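Tonb-dependent siderophore receptor (Acinetobacter baumannii, PDB 5FP1) probably takes part in the first step of iron uptake by binding iron-chelating siderophores at the outer membrane, possibly including ferric enterobactin. Local coordinates at residues N616-T627 against V645-N656; K229-W237 against F693-E704. All coordinates share one frame; numbering follows the deposited sequence.

Contact 1. Residues N616-T627 against V645-N656; sequences NQMPNVPKQAAT and VYSDKVYGDVAN. With C8E ((hydroxyethyloxy)tri(ethyloxy)octane), chain I.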
loop_
_atom_site.group_PDB
_atom_site.type_symbol
_atom_site.label_atom_id
_atom_site.label_comp_id
_atom_site.label_asym_id
_atom_site.label_seq_id
_atom_site.Cartn_x
_atom_site.Cartn_y
_atom_site.Cartn_z
ATOM N N ASN A 616 8.875 23.397 6.231
ATOM C CA ASN A 616 7.973 22.634 7.078
ATOM C C ASN A 616 8.202 21.117 6.952
ATOM O O ASN A 616 8.873 20.638 6.045
ATOM C CB ASN A 616 6.467 22.973 6.778
ATOM C CG ASN A 616 5.978 24.187 7.569
ATOM O OD1 ASN A 616 6.759 24.833 8.263
ATOM N ND2 ASN A 616 4.707 24.495 7.475
ATOM N N GLN A 617 7.652 20.380 7.899
ATOM C CA GLN A 617 7.702 18.933 7.870
ATOM C C GLN A 617 6.760 18.452 6.773
ATOM O O GLN A 617 5.697 19.036 6.560
ATOM C CB GLN A 617 7.279 18.377 9.240
ATOM C CG GLN A 617 7.479 16.875 9.409
ATOM C CD GLN A 617 7.180 16.446 10.824
ATOM O OE1 GLN A 617 7.284 17.254 11.738
ATOM N NE2 GLN A 617 6.760 15.208 11.014
ATOM N N MET A 618 7.147 17.392 6.075
ATOM C CA MET A 618 6.259 16.789 5.104
ATOM C C MET A 618 5.084 16.081 5.788
ATOM O O MET A 618 5.247 15.409 6.827
ATOM C CB MET A 618 7.023 15.797 4.219
ATOM C CG MET A 618 8.050 16.466 3.316
ATOM S SD MET A 618 9.120 15.313 2.426
ATOM C CE MET A 618 7.893 14.503 1.392
ATOM N N PRO A 619 3.903 16.198 5.189
ATOM C CA PRO A 619 2.765 15.436 5.675
ATOM C C PRO A 619 2.939 13.950 5.475
ATOM O O PRO A 619 3.760 13.502 4.653
ATOM C CB PRO A 619 1.585 15.937 4.817
ATOM C CG PRO A 619 2.173 16.660 3.659
ATOM C CD PRO A 619 3.623 16.941 3.945
ATOM N N ASN A 620 2.184 13.183 6.249
ATOM C CA ASN A 620 2.162 11.753 6.118
ATOM C C ASN A 620 3.535 11.117 6.363
ATOM O O ASN A 620 3.845 10.059 5.809
ATOM C CB ASN A 620 1.588 11.383 4.749
ATOM C CG ASN A 620 0.301 12.143 4.440
ATOM O OD1 ASN A 620 0.233 12.912 3.482
ATOM N ND2 ASN A 620 -0.694 11.996 5.300
ATOM N N VAL A 621 4.345 11.770 7.190
ATOM C CA VAL A 621 5.580 11.166 7.683
ATOM C C VAL A 621 5.953 11.566 9.098
ATOM O O VAL A 621 6.087 12.746 9.445
ATOM C CB VAL A 621 6.793 11.291 6.697
ATOM C CG1 VAL A 621 6.837 12.605 6.007
ATOM C CG2 VAL A 621 8.120 11.088 7.426
ATOM N N PRO A 622 6.111 10.559 9.958
ATOM C CA PRO A 622 6.490 10.836 11.332
ATOM C C PRO A 622 7.986 11.033 11.453
ATOM O O PRO A 622 8.760 10.416 10.710
ATOM C CB PRO A 622 6.094 9.565 12.060
ATOM C CG PRO A 622 6.310 8.479 11.018
ATOM C CD PRO A 622 5.957 9.122 9.701
ATOM N N LYS A 623 8.400 11.865 12.401
ATOM C CA LYS A 623 9.828 12.061 12.628
ATOM C C LYS A 623 10.498 10.787 13.142
ATOM O O LYS A 623 11.674 10.534 12.853
ATOM C CB LYS A 623 10.047 13.190 13.632
ATOM C CG LYS A 623 11.390 13.873 13.492
ATOM C CD LYS A 623 11.373 15.250 14.133
ATOM C CE LYS A 623 10.513 16.220 13.347
ATOM N NZ LYS A 623 10.142 17.391 14.191
ATOM N N GLN A 624 9.763 10.027 13.946
ATOM C CA GLN A 624 10.233 8.741 14.483
ATOM C C GLN A 624 9.102 7.747 14.448
ATOM O O GLN A 624 7.941 8.129 14.630
ATOM C CB GLN A 624 10.674 8.860 15.950
ATOM C CG GLN A 624 11.898 9.708 16.172
ATOM C CD GLN A 624 12.443 9.515 17.571
ATOM O OE1 GLN A 624 13.220 8.599 17.824
ATOM N NE2 GLN A 624 12.011 10.365 18.492
ATOM N N ALA A 625 9.449 6.478 14.260
ATOM C CA ALA A 625 8.518 5.382 14.410
ATOM C C ALA A 625 9.265 4.074 14.737
ATOM O O ALA A 625 10.446 3.931 14.415
ATOM C CB ALA A 625 7.687 5.235 13.142
ATOM N N ALA A 626 8.580 3.122 15.360
ATOM C CA ALA A 626 9.209 1.845 15.711
ATOM C C ALA A 626 8.179 0.764 15.881
ATOM O O ALA A 626 7.045 1.043 16.271
ATOM C CB ALA A 626 10.037 1.979 16.984
ATOM N N THR A 627 8.550 -0.476 15.555
ATOM C CA THR A 627 7.665 -1.591 15.764
ATOM C C THR A 627 8.465 -2.755 16.331
ATOM O O THR A 627 9.685 -2.915 16.083
ATOM C CB THR A 627 6.943 -2.080 14.494
ATOM O OG1 THR A 627 7.885 -2.680 13.606
ATOM C CG2 THR A 627 6.190 -0.924 13.747
ATOM N N VAL A 645 3.635 -1.036 18.556
ATOM C CA VAL A 645 3.754 -0.149 17.382
ATOM C C VAL A 645 3.723 1.293 17.890
ATOM O O VAL A 645 2.773 1.689 18.575
ATOM C CB VAL A 645 2.571 -0.395 16.400
ATOM C CG1 VAL A 645 2.555 0.619 15.264
ATOM C CG2 VAL A 645 2.671 -1.796 15.814
ATOM N N TYR A 646 4.760 2.062 17.566
ATOM C CA TYR A 646 4.880 3.437 17.945
ATOM C C TYR A 646 5.031 4.322 16.710
ATOM O O TYR A 646 5.788 4.020 15.800
ATOM C CB TYR A 646 6.112 3.649 18.831
ATOM C CG TYR A 646 6.587 5.073 18.844
ATOM C CD1 TYR A 646 5.898 6.062 19.550
ATOM C CD2 TYR A 646 7.730 5.444 18.150
ATOM C CE1 TYR A 646 6.333 7.381 19.541
ATOM C CE2 TYR A 646 8.176 6.742 18.157
ATOM C CZ TYR A 646 7.486 7.705 18.851
ATOM O OH TYR A 646 7.971 8.989 18.809
ATOM N N SER A 647 4.366 5.452 16.736
ATOM C CA SER A 647 4.607 6.517 15.761
ATOM C C SER A 647 4.593 7.861 16.443
ATOM O O SER A 647 3.778 8.108 17.340
ATOM C CB SER A 647 3.532 6.500 14.683
ATOM O OG SER A 647 3.797 7.502 13.687
ATOM N N ASP A 648 5.473 8.748 16.018
ATOM C CA ASP A 648 5.358 10.148 16.407
ATOM C C ASP A 648 4.139 10.753 15.681
ATOM O O ASP A 648 3.483 10.091 14.848
ATOM C CB ASP A 648 6.620 10.873 16.046
ATOM C CG ASP A 648 6.822 12.176 16.839
ATOM O OD1 ASP A 648 5.993 12.558 17.698
ATOM O OD2 ASP A 648 7.830 12.815 16.567
ATOM N N LYS A 649 3.846 12.000 15.991
ATOM C CA LYS A 649 2.768 12.723 15.328
ATOM C C LYS A 649 2.948 12.843 13.823
ATOM O O LYS A 649 4.071 12.820 13.299
ATOM C CB LYS A 649 2.586 14.094 15.963
ATOM C CG LYS A 649 3.688 15.075 15.722
ATOM C CD LYS A 649 3.196 16.450 16.167
ATOM C CE LYS A 649 4.323 17.453 16.237
ATOM N NZ LYS A 649 3.791 18.812 16.531
ATOM N N VAL A 650 1.826 12.929 13.111
ATOM C CA VAL A 650 1.859 13.011 11.658
ATOM C C VAL A 650 1.039 14.192 11.230
ATOM O O VAL A 650 -0.117 14.314 11.662
ATOM C CB VAL A 650 1.303 11.724 11.011
ATOM C CG1 VAL A 650 1.114 11.895 9.513
ATOM C CG2 VAL A 650 2.250 10.562 11.288
ATOM N N TYR A 651 1.609 15.051 10.382
ATOM C CA TYR A 651 0.847 16.158 9.789
ATOM C C TYR A 651 0.061 15.727 8.562
ATOM O O TYR A 651 0.530 14.935 7.745
ATOM C CB TYR A 651 1.746 17.330 9.416
ATOM C CG TYR A 651 2.303 18.058 10.630
ATOM C CD1 TYR A 651 1.518 18.944 11.345
ATOM C CD2 TYR A 651 3.599 17.829 11.074
ATOM C CE1 TYR A 651 1.998 19.579 12.484
ATOM C CE2 TYR A 651 4.110 18.507 12.176
ATOM C CZ TYR A 651 3.305 19.376 12.878
ATOM O OH TYR A 651 3.794 20.036 13.998
ATOM N N GLY A 652 -1.113 16.312 8.406
ATOM C CA GLY A 652 -1.878 16.158 7.193
ATOM C C GLY A 652 -1.563 17.194 6.141
ATOM O O GLY A 652 -1.680 16.912 4.950
ATOM N N ASP A 653 -1.165 18.393 6.556
ATOM C CA ASP A 653 -1.058 19.486 5.600
ATOM C C ASP A 653 0.342 20.147 5.489
ATOM O O ASP A 653 1.142 20.093 6.409
ATOM C CB ASP A 653 -2.107 20.556 5.922
ATOM C CG ASP A 653 -1.923 21.172 7.299
ATOM O OD1 ASP A 653 -1.306 20.539 8.202
ATOM O OD2 ASP A 653 -2.440 22.298 7.497
ATOM N N VAL A 654 0.573 20.769 4.333
ATOM C CA VAL A 654 1.777 21.524 4.028
ATOM C C VAL A 654 1.982 22.618 5.065
ATOM O O VAL A 654 3.101 22.841 5.546
ATOM C CB VAL A 654 1.694 22.098 2.590
ATOM C CG1 VAL A 654 2.730 23.193 2.371
ATOM C CG2 VAL A 654 1.892 20.969 1.585
ATOM N N ALA A 655 0.891 23.235 5.491
ATOM C CA ALA A 655 0.974 24.308 6.474
ATOM C C ALA A 655 1.335 23.806 7.863
ATOM O O ALA A 655 1.634 24.609 8.739
ATOM C CB ALA A 655 -0.338 25.092 6.516
ATOM N N ASN A 656 1.253 22.493 8.087
ATOM C CA ASN A 656 1.558 21.880 9.369
ATOM C C ASN A 656 0.638 22.462 10.480
ATOM O O ASN A 656 1.109 22.804 11.562
ATOM C CB ASN A 656 3.028 22.064 9.821
ATOM C CG ASN A 656 4.071 21.241 9.026
ATOM O OD1 ASN A 656 5.254 21.292 9.363
ATOM N ND2 ASN A 656 3.666 20.521 7.989
HETATM C C1 C8E I . 12.841 1.675 19.873
HETATM C C2 C8E I . 12.852 2.924 20.733
HETATM C C3 C8E I . 11.612 3.789 20.527
HETATM C C4 C8E I . 12.014 5.251 20.362
HETATM C C5 C8E I . 10.902 6.220 20.753
HETATM C C6 C8E I . 11.519 7.442 21.425
HETATM C C7 C8E I . 10.529 8.584 21.604
HETATM C C8 C8E I . 11.285 9.888 21.836
HETATM O O9 C8E I . 10.391 10.984 21.671
HETATM O O HOH W 1 6.605 13.807 13.641
HETATM O O HOH W 2 4.117 14.408 8.995
HETATM O O HOH W 3 -1.596 14.857 3.250
HETATM O O HOH W 4 10.167 12.745 17.880
#
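Gln-617 and Asn-656 clasp each other where the loop leading into strand 624-635 of the TonB-dependent receptor barrel lies beside the one leaving its neighbour, strand 638-651. The Asn-656 amide serves as a two-pronged clamp. ND2 gives a nearly straight bond to Gln-617 O at 2.9 Å, with that oxygen lying in the amide plane. OD1 takes Gln-617 N on a lone pair at 3.0 Å. The second hydrogen of ND2 goes to Asp-653 O, which also receives Asn-656 N and so ties the clamp to the type I turn 653-656. The Asn-616 amide stacks on that of Asn-656, and its ND2 gives a straight hydrogen bond to Val-654 O at 3.0 Å.

The Gln-617 side chain runs outward from CB, which lies 3.6 Å from Asn-656 OD1. With CG anti to the backbone N (chi1 -172°) and the chain extended, CD arrives in plane at the edge of the Tyr-651 ring, the amide standing perpendicular to the ring. OE1 touches Tyr-651 CE2 at 3.4 Å, and NE2 bonds to Val-621 O and to a water that also serves Lys-623 N and Lys-649 O.

Further along, Asn-620 N binds Tyr-651 O, and Pro-622 packs on Val-650. From Asp-648 N to Gln-624 O the antiparallel ladder takes over, with Ala-626 and Tyr-646 as a hydrogen-bonded pair. Tyr-646 shares a sheet face with Ala-626, beside Gln-624, whose OE1 bonds to Tyr-588. There the detergent tail reaches the ring, with C8E C5 3.8 Å from Tyr-646 CE2.

Contact 2. Residues K229-W237 against F693-E704; sequences KPDSGIPYW and FTKAYASHYATE. With PO4 (phosphate ion), chain B.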
loop_
_atom_site.group_PDB
_atom_site.type_symbol
_atom_site.label_atom_id
_atom_site.label_comp_id
_atom_site.label_asym_id
_atom_site.label_seq_id
_atom_site.Cartn_x
_atom_site.Cartn_y
_atom_site.Cartn_z
ATOM N N LYS A 229 -19.907 -1.311 4.367
ATOM C CA LYS A 229 -20.390 0.007 4.768
ATOM C C LYS A 229 -19.094 0.769 5.148
ATOM O O LYS A 229 -18.461 0.432 6.117
ATOM C CB LYS A 229 -21.354 -0.081 5.956
ATOM C CG LYS A 229 -22.692 -0.758 5.655
ATOM C CD LYS A 229 -23.389 0.012 4.538
ATOM C CE LYS A 229 -24.820 -0.437 4.232
ATOM N NZ LYS A 229 -25.367 0.464 3.169
ATOM N N PRO A 230 -18.687 1.760 4.340
ATOM C CA PRO A 230 -17.323 2.292 4.456
ATOM C C PRO A 230 -17.136 3.237 5.634
ATOM O O PRO A 230 -18.072 3.908 6.082
ATOM C CB PRO A 230 -17.132 3.052 3.129
ATOM C CG PRO A 230 -18.513 3.487 2.756
ATOM C CD PRO A 230 -19.407 2.344 3.190
ATOM N N ASP A 231 -15.919 3.297 6.132
ATOM C CA ASP A 231 -15.600 4.178 7.220
ATOM C C ASP A 231 -15.686 5.631 6.825
ATOM O O ASP A 231 -15.634 5.997 5.634
ATOM C CB ASP A 231 -14.201 3.861 7.762
ATOM C CG ASP A 231 -14.029 4.284 9.231
ATOM O OD1 ASP A 231 -14.989 4.808 9.846
ATOM O OD2 ASP A 231 -12.917 4.092 9.740
ATOM N N SER A 232 -15.868 6.447 7.849
ATOM C CA SER A 232 -15.807 7.880 7.761
ATOM C C SER A 232 -14.523 8.271 8.496
ATOM O O SER A 232 -13.500 7.575 8.431
ATOM C CB SER A 232 -17.053 8.505 8.407
ATOM O OG SER A 232 -17.092 9.927 8.266
ATOM N N GLY A 233 -14.557 9.372 9.207
ATOM C CA GLY A 233 -13.410 9.796 9.981
ATOM C C GLY A 233 -13.836 10.743 11.085
ATOM O O GLY A 233 -15.034 10.890 11.339
ATOM N N ILE A 234 -12.855 11.378 11.724
ATOM C CA ILE A 234 -13.092 12.350 12.794
ATOM C C ILE A 234 -12.602 13.712 12.311
ATOM O O ILE A 234 -11.451 13.843 11.820
ATOM C CB ILE A 234 -12.399 11.942 14.099
ATOM C CG1 ILE A 234 -12.800 10.529 14.510
ATOM C CG2 ILE A 234 -12.682 12.956 15.210
ATOM C CD1 ILE A 234 -14.291 10.328 14.760
ATOM N N PRO A 235 -13.480 14.719 12.366
ATOM C CA PRO A 235 -13.125 16.024 11.781
ATOM C C PRO A 235 -12.062 16.742 12.606
ATOM O O PRO A 235 -12.081 16.638 13.831
ATOM C CB PRO A 235 -14.438 16.805 11.849
ATOM C CG PRO A 235 -15.166 16.207 13.021
ATOM C CD PRO A 235 -14.784 14.761 13.053
ATOM N N TYR A 236 -11.179 17.495 11.955
ATOM C CA TYR A 236 -10.219 18.338 12.693
ATOM C C TYR A 236 -10.993 19.485 13.345
ATOM O O TYR A 236 -11.904 20.074 12.719
ATOM C CB TYR A 236 -9.213 18.983 11.754
ATOM C CG TYR A 236 -8.268 18.017 11.042
ATOM C CD1 TYR A 236 -7.376 17.222 11.759
ATOM C CD2 TYR A 236 -8.252 17.926 9.663
ATOM C CE1 TYR A 236 -6.522 16.328 11.116
ATOM C CE2 TYR A 236 -7.370 17.073 9.018
ATOM C CZ TYR A 236 -6.523 16.274 9.741
ATOM O OH TYR A 236 -5.659 15.440 9.057
ATOM N N TRP A 237 -10.613 19.832 14.575
ATOM C CA TRP A 237 -11.220 20.974 15.234
ATOM C C TRP A 237 -10.312 21.564 16.296
ATOM O O TRP A 237 -9.685 20.840 17.076
ATOM C CB TRP A 237 -12.580 20.604 15.867
ATOM C CG TRP A 237 -13.415 21.825 16.217
ATOM C CD1 TRP A 237 -13.695 22.311 17.477
ATOM C CD2 TRP A 237 -13.989 22.751 15.297
ATOM N NE1 TRP A 237 -14.447 23.464 17.388
ATOM C CE2 TRP A 237 -14.645 23.761 16.068
ATOM C CE3 TRP A 237 -14.065 22.812 13.904
ATOM C CZ2 TRP A 237 -15.318 24.801 15.490
ATOM C CZ3 TRP A 237 -14.744 23.863 13.330
ATOM C CH2 TRP A 237 -15.348 24.858 14.132
ATOM N N PHE A 693 -5.012 7.555 15.507
ATOM C CA PHE A 693 -5.345 7.835 14.125
ATOM C C PHE A 693 -4.251 7.353 13.171
ATOM O O PHE A 693 -3.083 7.719 13.319
ATOM C CB PHE A 693 -5.580 9.336 13.978
ATOM C CG PHE A 693 -6.736 9.827 14.804
ATOM C CD1 PHE A 693 -6.550 10.185 16.112
ATOM C CD2 PHE A 693 -8.029 9.830 14.287
ATOM C CE1 PHE A 693 -7.614 10.564 16.887
ATOM C CE2 PHE A 693 -9.097 10.230 15.061
ATOM C CZ PHE A 693 -8.897 10.559 16.362
ATOM N N THR A 694 -4.666 6.559 12.187
ATOM C CA THR A 694 -3.766 5.965 11.191
ATOM C C THR A 694 -3.673 6.747 9.887
ATOM O O THR A 694 -2.790 6.492 9.088
ATOM C CB THR A 694 -4.226 4.561 10.845
ATOM O OG1 THR A 694 -5.620 4.604 10.559
ATOM C CG2 THR A 694 -3.957 3.640 11.999
ATOM N N LYS A 695 -4.583 7.679 9.644
ATOM C CA LYS A 695 -4.497 8.504 8.423
ATOM C C LYS A 695 -4.860 9.910 8.789
ATOM O O LYS A 695 -5.833 10.142 9.526
ATOM C CB LYS A 695 -5.509 8.036 7.353
ATOM C CG LYS A 695 -5.506 6.535 7.089
ATOM C CD LYS A 695 -6.661 6.084 6.212
ATOM C CE LYS A 695 -6.707 4.558 6.142
ATOM N NZ LYS A 695 -7.795 4.113 5.226
ATOM N N ALA A 696 -4.118 10.847 8.236
ATOM C CA ALA A 696 -4.406 12.247 8.377
ATOM C C ALA A 696 -4.568 12.808 6.969
ATOM O O ALA A 696 -3.615 12.808 6.191
ATOM C CB ALA A 696 -3.289 12.926 9.122
ATOM N N TYR A 697 -5.789 13.240 6.614
ATOM C CA TYR A 697 -5.978 13.872 5.315
ATOM C C TYR A 697 -5.482 15.315 5.336
ATOM O O TYR A 697 -5.404 15.942 6.402
ATOM C CB TYR A 697 -7.430 13.756 4.803
ATOM C CG TYR A 697 -7.471 14.073 3.334
ATOM C CD1 TYR A 697 -6.807 13.257 2.420
ATOM C CD2 TYR A 697 -8.077 15.238 2.856
ATOM C CE1 TYR A 697 -6.773 13.575 1.073
ATOM C CE2 TYR A 697 -8.057 15.554 1.510
ATOM C CZ TYR A 697 -7.399 14.719 0.630
ATOM O OH TYR A 697 -7.355 15.007 -0.708
ATOM N N ALA A 698 -5.151 15.843 4.158
ATOM C CA ALA A 698 -4.614 17.220 4.024
ATOM C C ALA A 698 -5.571 18.275 4.558
ATOM O O ALA A 698 -5.159 19.353 4.990
ATOM C CB ALA A 698 -4.245 17.513 2.555
ATOM N N SER A 699 -6.858 17.967 4.513
ATOM C CA SER A 699 -7.862 18.814 5.128
ATOM C C SER A 699 -9.003 17.968 5.711
ATOM O O SER A 699 -9.092 16.765 5.476
ATOM C CB SER A 699 -8.382 19.835 4.114
ATOM O OG SER A 699 -9.015 20.885 4.813
ATOM N N HIS A 700 -9.842 18.600 6.502
ATOM C CA HIS A 700 -11.131 18.051 6.914
ATOM C C HIS A 700 -11.150 17.003 8.038
ATOM O O HIS A 700 -11.904 17.161 9.009
ATOM C CB HIS A 700 -11.912 17.520 5.715
ATOM C CG HIS A 700 -11.918 18.442 4.537
ATOM N ND1 HIS A 700 -12.289 19.768 4.625
ATOM C CD2 HIS A 700 -11.622 18.220 3.231
ATOM C CE1 HIS A 700 -12.209 20.325 3.431
ATOM N NE2 HIS A 700 -11.807 19.408 2.567
ATOM N N TYR A 701 -10.390 15.921 7.902
ATOM C CA TYR A 701 -10.543 14.795 8.814
ATOM C C TYR A 701 -9.338 13.896 8.892
ATOM O O TYR A 701 -8.420 13.936 8.047
ATOM C CB TYR A 701 -11.770 13.953 8.429
ATOM C CG TYR A 701 -11.511 13.018 7.275
ATOM C CD1 TYR A 701 -11.600 13.452 5.956
ATOM C CD2 TYR A 701 -11.151 11.698 7.504
ATOM C CE1 TYR A 701 -11.302 12.598 4.892
ATOM C CE2 TYR A 701 -10.917 10.831 6.463
ATOM C CZ TYR A 701 -10.991 11.274 5.154
ATOM O OH TYR A 701 -10.727 10.366 4.134
ATOM N N ALA A 702 -9.347 13.087 9.941
ATOM C CA ALA A 702 -8.409 11.991 10.118
ATOM C C ALA A 702 -9.159 10.698 10.372
ATOM O O ALA A 702 -10.295 10.702 10.844
ATOM C CB ALA A 702 -7.489 12.269 11.268
ATOM N N THR A 703 -8.509 9.574 10.106
ATOM C CA THR A 703 -9.151 8.281 10.230
ATOM C C THR A 703 -8.729 7.668 11.546
ATOM O O THR A 703 -7.535 7.514 11.817
ATOM C CB THR A 703 -8.729 7.335 9.082
ATOM O OG1 THR A 703 -9.121 7.912 7.833
ATOM C CG2 THR A 703 -9.355 5.958 9.204
ATOM N N GLU A 704 -9.713 7.301 12.357
ATOM C CA GLU A 704 -9.460 6.609 13.608
ATOM C C GLU A 704 -9.091 5.145 13.409
ATOM O O GLU A 704 -9.685 4.416 12.608
ATOM C CB GLU A 704 -10.693 6.756 14.535
ATOM C CG GLU A 704 -10.473 6.373 15.992
ATOM C CD GLU A 704 -11.720 6.625 16.853
ATOM O OE1 GLU A 704 -12.612 7.400 16.428
ATOM O OE2 GLU A 704 -11.809 6.043 17.947
HETATM P P PO4 B . -13.385 19.866 -0.435
HETATM O O1 PO4 B . -14.173 20.867 0.384
HETATM O O2 PO4 B . -13.730 18.485 0.077
HETATM O O3 PO4 B . -11.884 20.113 -0.290
HETATM O O4 PO4 B . -13.778 19.981 -1.898
HETATM O O HOH W 5 -12.462 6.925 11.485
HETATM O O HOH W 6 -11.472 6.926 6.781
#
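Tyr-697 O accepts a hydrogen bond from Tyr-236 OH at 2.7 Å, in the carbonyl plane and on a lone pair. With CG anti to the carbonyl carbon (chi1 -66°), the Tyr-236 ring lies across the turn 697-701: one face meets the backbone at Tyr-701, its edge meets Ser-699 C, and CE1 lies 4.2 Å from Ala-702 CB. The same residue's backbone N bonds to His-700 O at 3.1 Å, coming from above the carbonyl plane, so Tyr-236 holds the turn at two places, by its hydroxyl and its backbone N.

Alongside, Ile-234 and Ala-702 form an antiparallel hydrogen-bonded pair, Ile-234 N giving a nearly straight bond (173°) to Ala-702 O. Ile-234 CG1 meets the Phe-693 ring at its edge, 3.8 Å from CE2, and also touches Glu-704 OE1; Glu-704 OE2 is held by Gly-254 N. Next to this pair Gly-233 CA lies 3.9 Å from Tyr-701 CD2, and Tyr-701 OH reaches Gly-75 O.

On the turn itself, His-700 NE2 binds a phosphate, probably from the crystallisation liquor, while ND1 bonds to Ser-307. Strand 234-238 thus joins hairpin 693-696/701-704 in a small three-stranded antiparallel sheet, built from the connections between TonB-dependent receptor barrel strands 215-226 and 264-279 and between 678-685 and 709-717.

In the fold
Both contacts belong to the barrel part of the chain, and their centres lie about 17 and 18 Å from the centre of the chain, with contact 1 nested in the long loop that contact 2 closes. Contact 1 joins sequence neighbours, the two strands of one hairpin, and is only partly buried: waters bridge its loops and a detergent tail lies against Tyr-646. Contact 2 brings together segments more than 450 residues apart in a separate three-stranded sheet; it is more buried and relies more on aromatic rings. They meet where Asn-620 ND2 probably bonds to Ala-696 O, at 3.2 Å, while Gly-652 and Asp-653 pack against Ala-698, so the loops at the hairpin's open end lean on the turn and edge of the smaller sheet.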